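Local structure of hypothetical protein (Sus scrofa, 3WOC) at residues G23-R28 and Q41-S46; L62-G67 and L86-G91. The protein probably acts as a heparin-binding, jacalin-like lectin that is made in the prostate and found on boar sperm. All blocks are in the same frame, centred on the assembly; numbering follows the deposited sequence.

Contact 1: G23-R28 and Q41-S46; sequences GITGIR and QVRYGS
The Arg43 side chain crosses that of Thr25 at about a right angle, and its guanidinium grips Thr25 side-on with NE and NH2, one to each of two oxygens. Arg43 NE donates to Thr25 OG1 over 2.9 Å, tilted from the guanidinium plane. Arg43 NH2 reaches Thr25 O at 3.2 Å, coming from above the carbonyl plane rather than along a lone pair. The Arg43 side chain is extended as far as CD, and its bend at chi3 (61°) turns NE and NH2 toward Thr25. Thr25 OG1 accepts from Arg43 and donates to Gly45 O, 2.6 Å away, tying the start of strand 24-31 to the loop after strand 37-44. Thr25 N meets Arg43 O in a nearly straight bond of 2.9 Å.

Arg28 and Gln41 lie side by side on the same face as Arg43. The Arg28 guanidinium and the Gln41 amide stand 89° apart, and the bond from Arg28 NH1 to Gln41 OE1 is weak at 3.4 Å. Each has a stronger partner elsewhere: Glu61 for Arg28 and Ser49 for Gln41. Ile24 and Val42 cross on the other face, with Ile24 CG1 3.6 Å from Val42 CG2. That same methyl sits over one face of the Tyr44 ring, toward its rim.

The segments belong to the two arms of an antiparallel hairpin, away from its connecting loop. Strands 24-31 and 37-44 are the central pair of their sheet, flanked by 58-63 and 47-53 respectively.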
# COMPACT_ATOMS: atom_id res chain seq x y z
N GLY A 23 -11.75 6.85 -7.13
CA GLY A 23 -10.38 6.42 -6.90
C GLY A 23 -9.99 6.55 -5.44
O GLY A 23 -10.82 6.86 -4.59
N ILE A 24 -8.71 6.30 -5.17
CA ILE A 24 -8.17 6.29 -3.81
C ILE A 24 -8.30 7.65 -3.13
O ILE A 24 -7.85 8.67 -3.67
CB ILE A 24 -6.69 5.81 -3.79
CG1 ILE A 24 -6.58 4.40 -4.39
CG2 ILE A 24 -6.10 5.88 -2.37
CD1 ILE A 24 -5.18 3.81 -4.41
N THR A 25 -8.92 7.66 -1.96
CA THR A 25 -9.15 8.87 -1.18
C THR A 25 -8.41 8.82 0.16
O THR A 25 -8.37 9.81 0.90
CB THR A 25 -10.66 9.09 -0.92
OG1 THR A 25 -11.21 7.94 -0.29
CG2 THR A 25 -11.40 9.35 -2.23
N GLY A 26 -7.85 7.66 0.48
CA GLY A 26 -7.14 7.46 1.73
C GLY A 26 -6.38 6.15 1.78
O GLY A 26 -6.62 5.25 0.96
N ILE A 27 -5.48 6.04 2.74
CA ILE A 27 -4.63 4.85 2.88
C ILE A 27 -4.40 4.55 4.36
O ILE A 27 -4.08 5.45 5.15
CB ILE A 27 -3.29 5.03 2.10
CG1 ILE A 27 -2.83 3.71 1.46
CG2 ILE A 27 -2.23 5.70 2.97
CD1 ILE A 27 -2.23 2.67 2.40
N ARG A 28 -4.57 3.29 4.74
CA ARG A 28 -4.39 2.85 6.11
C ARG A 28 -3.29 1.80 6.21
O ARG A 28 -3.38 0.74 5.59
CB ARG A 28 -5.71 2.31 6.67
CG ARG A 28 -5.77 2.18 8.18
CD ARG A 28 -7.15 1.70 8.62
NE ARG A 28 -8.13 2.78 8.67
CZ ARG A 28 -9.44 2.61 8.76
NH1 ARG A 28 -9.96 1.39 8.80
NH2 ARG A 28 -10.24 3.67 8.81
N GLN A 41 -4.85 -1.03 4.03
CA GLN A 41 -6.24 -0.84 3.69
C GLN A 41 -6.34 0.43 2.86
O GLN A 41 -5.69 1.44 3.17
CB GLN A 41 -7.08 -0.75 4.96
CG GLN A 41 -8.51 -1.25 4.81
CD GLN A 41 -9.22 -1.45 6.14
OE1 GLN A 41 -8.63 -1.34 7.21
NE2 GLN A 41 -10.51 -1.75 6.07
N VAL A 42 -7.13 0.38 1.80
CA VAL A 42 -7.27 1.50 0.89
C VAL A 42 -8.74 1.94 0.84
O VAL A 42 -9.64 1.11 0.75
CB VAL A 42 -6.69 1.17 -0.52
CG1 VAL A 42 -7.13 -0.20 -0.99
CG2 VAL A 42 -7.03 2.24 -1.55
N ARG A 43 -8.97 3.25 0.91
CA ARG A 43 -10.34 3.78 0.83
C ARG A 43 -10.67 4.28 -0.56
O ARG A 43 -9.98 5.15 -1.10
CB ARG A 43 -10.56 4.89 1.86
CG ARG A 43 -12.03 5.25 2.07
CD ARG A 43 -12.20 6.38 3.07
NE ARG A 43 -11.53 7.60 2.61
CZ ARG A 43 -11.66 8.79 3.20
NH1 ARG A 43 -12.43 8.93 4.27
NH2 ARG A 43 -11.01 9.83 2.70
N TYR A 44 -11.72 3.71 -1.14
CA TYR A 44 -12.23 4.13 -2.44
C TYR A 44 -13.54 4.89 -2.22
O TYR A 44 -14.52 4.31 -1.75
CB TYR A 44 -12.48 2.92 -3.35
CG TYR A 44 -11.27 2.04 -3.59
CD1 TYR A 44 -10.29 2.40 -4.52
CD2 TYR A 44 -11.11 0.84 -2.91
CE1 TYR A 44 -9.18 1.59 -4.75
CE2 TYR A 44 -10.01 0.02 -3.13
CZ TYR A 44 -9.05 0.40 -4.06
OH TYR A 44 -7.96 -0.41 -4.28
N GLY A 45 -13.54 6.17 -2.55
CA GLY A 45 -14.65 7.06 -2.22
C GLY A 45 -14.71 7.25 -0.71
O GLY A 45 -13.85 7.90 -0.12
N SER A 46 -15.74 6.66 -0.10
CA SER A 46 -15.87 6.66 1.36
C SER A 46 -15.77 5.24 1.94
O SER A 46 -15.78 5.06 3.16
CB SER A 46 -17.18 7.33 1.79
OG SER A 46 -18.29 6.77 1.11

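Contact 2: L62-G67 and L86-G91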
# COMPACT_ATOMS: atom_id res chain seq x y z
N LEU A 62 -3.10 8.16 5.98
CA LEU A 62 -2.99 9.37 5.19
C LEU A 62 -4.34 9.58 4.53
O LEU A 62 -4.78 8.74 3.73
CB LEU A 62 -1.88 9.27 4.13
CG LEU A 62 -1.81 10.37 3.07
CD1 LEU A 62 -1.43 11.73 3.65
CD2 LEU A 62 -0.85 9.99 1.94
N ILE A 63 -5.00 10.67 4.87
CA ILE A 63 -6.28 11.01 4.27
C ILE A 63 -6.06 12.06 3.18
O ILE A 63 -5.56 13.15 3.45
CB ILE A 63 -7.33 11.47 5.32
CG1 ILE A 63 -7.50 10.41 6.43
CG2 ILE A 63 -8.67 11.79 4.65
CD1 ILE A 63 -7.89 9.01 5.96
N LEU A 64 -6.42 11.69 1.96
CA LEU A 64 -6.21 12.55 0.80
C LEU A 64 -7.27 13.64 0.70
O LEU A 64 -8.46 13.37 0.89
CB LEU A 64 -6.17 11.71 -0.48
CG LEU A 64 -4.83 11.21 -1.06
CD1 LEU A 64 -3.66 11.28 -0.08
CD2 LEU A 64 -4.98 9.80 -1.62
N HIS A 65 -6.83 14.86 0.41
CA HIS A 65 -7.72 15.97 0.11
C HIS A 65 -8.46 15.68 -1.20
O HIS A 65 -7.95 14.92 -2.03
CB HIS A 65 -6.94 17.29 -0.03
CG HIS A 65 -6.11 17.64 1.17
ND1 HIS A 65 -6.59 17.58 2.46
CD2 HIS A 65 -4.83 18.07 1.26
CE1 HIS A 65 -5.64 17.96 3.30
NE2 HIS A 65 -4.56 18.26 2.60
N PRO A 66 -9.66 16.26 -1.39
CA PRO A 66 -10.33 16.08 -2.68
C PRO A 66 -9.46 16.62 -3.81
O PRO A 66 -8.96 17.75 -3.71
CB PRO A 66 -11.62 16.90 -2.52
CG PRO A 66 -11.84 17.01 -1.05
CD PRO A 66 -10.47 17.07 -0.46
N GLY A 67 -9.26 15.81 -4.85
CA GLY A 67 -8.39 16.17 -5.97
C GLY A 67 -6.92 15.84 -5.74
O GLY A 67 -6.08 16.11 -6.60
N LEU A 86 4.52 7.75 0.98
CA LEU A 86 3.68 8.07 -0.17
C LEU A 86 3.77 9.56 -0.44
O LEU A 86 3.64 10.38 0.47
CB LEU A 86 2.23 7.70 0.13
CG LEU A 86 1.95 6.36 0.80
CD1 LEU A 86 0.65 6.43 1.54
CD2 LEU A 86 1.92 5.22 -0.22
N ILE A 87 4.00 9.92 -1.70
CA ILE A 87 4.09 11.33 -2.07
C ILE A 87 2.91 11.73 -2.98
O ILE A 87 2.52 10.98 -3.87
CB ILE A 87 5.51 11.72 -2.64
CG1 ILE A 87 5.47 12.22 -4.08
CG2 ILE A 87 6.54 10.59 -2.44
CD1 ILE A 87 5.56 13.73 -4.19
N THR A 88 2.33 12.90 -2.71
CA THR A 88 1.14 13.36 -3.43
C THR A 88 1.47 14.38 -4.51
O THR A 88 2.53 15.00 -4.49
CB THR A 88 0.06 13.96 -2.49
OG1 THR A 88 0.54 15.19 -1.92
CG2 THR A 88 -0.31 12.99 -1.37
N ASN A 89 0.54 14.55 -5.45
CA ASN A 89 0.60 15.60 -6.48
C ASN A 89 0.46 17.02 -5.92
O ASN A 89 0.62 18.00 -6.65
CB ASN A 89 -0.44 15.34 -7.58
CG ASN A 89 -1.89 15.44 -7.08
OD1 ASN A 89 -2.81 15.62 -7.88
ND2 ASN A 89 -2.10 15.33 -5.77
N GLN A 90 0.16 17.10 -4.62
CA GLN A 90 0.05 18.37 -3.90
C GLN A 90 1.24 18.64 -2.97
O GLN A 90 1.17 19.51 -2.09
CB GLN A 90 -1.27 18.43 -3.12
CG GLN A 90 -2.50 18.60 -4.00
CD GLN A 90 -3.77 18.88 -3.21
OE1 GLN A 90 -4.88 18.76 -3.73
NE2 GLN A 90 -3.62 19.26 -1.94
N GLY A 91 2.33 17.90 -3.15
CA GLY A 91 3.58 18.12 -2.42
C GLY A 91 3.67 17.53 -1.02
O GLY A 91 4.67 17.73 -0.32
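Leu62 and Leu86 point past one another from facing sides, each sending one methyl across. Leu62 CD2 and Leu86 CD1 meet at 3.9 Å. Leu64 and Thr88 pass one another in the same way, with Leu64 CD1 4.0 Å from Thr88 CG2. With chi1 at 68°, Thr88 turns its methyl to Leu64, while its hydroxyl bonds to the backbone N of Arg92 and to the Glu68 carboxylate. The hydroxyl also takes a weak bond from Gln90 N inside the type I turn from Thr88 to Gly91.

Farther out the contact becomes polar and exposed. The Gln90 amide comes to the edge of the His65 ring, with Gln90 NE2 near the ring plane and 3.6 Å from His65 CD2. Ring and amide planes are tilted 23° from each other. The backbone of Gly67 runs past the same glutamine.

The CA atoms of Leu64 and Thr88 are 8.5 Å apart, too far for strand pairing, so side chains bridge most of the gap. Leu62 also touches Phe96, as does Leu86. The His65 and Gln90 end lies at the surface. At the Leu62 and Leu86 end, side chains from two of the three sheets meet in the apolar interior of the beta-prism fold of jacalin-like lectins.

How the contacts relate
Contact 1 comes first along the chain, complete before residue 62, and the centres of the two contacts lie about 11 Å apart. Contact 1 lies within one four-stranded antiparallel sheet. Contact 2 leads from the edge strand of that sheet, 58-63, to strand 81-88 of a second one. The two contacts join directly where strands 24-31 and 58-63 run side by side. Thr25 O and Leu64 N, 2.9 Å apart, probably form a hydrogen bond, as do Ile27 N and Leu62 O. Ile27 CG2 also packs on Leu86 CD1, carrying the apolar layer from one contact into the other. Together they link two sheets of the beta-prism within a single lectin domain.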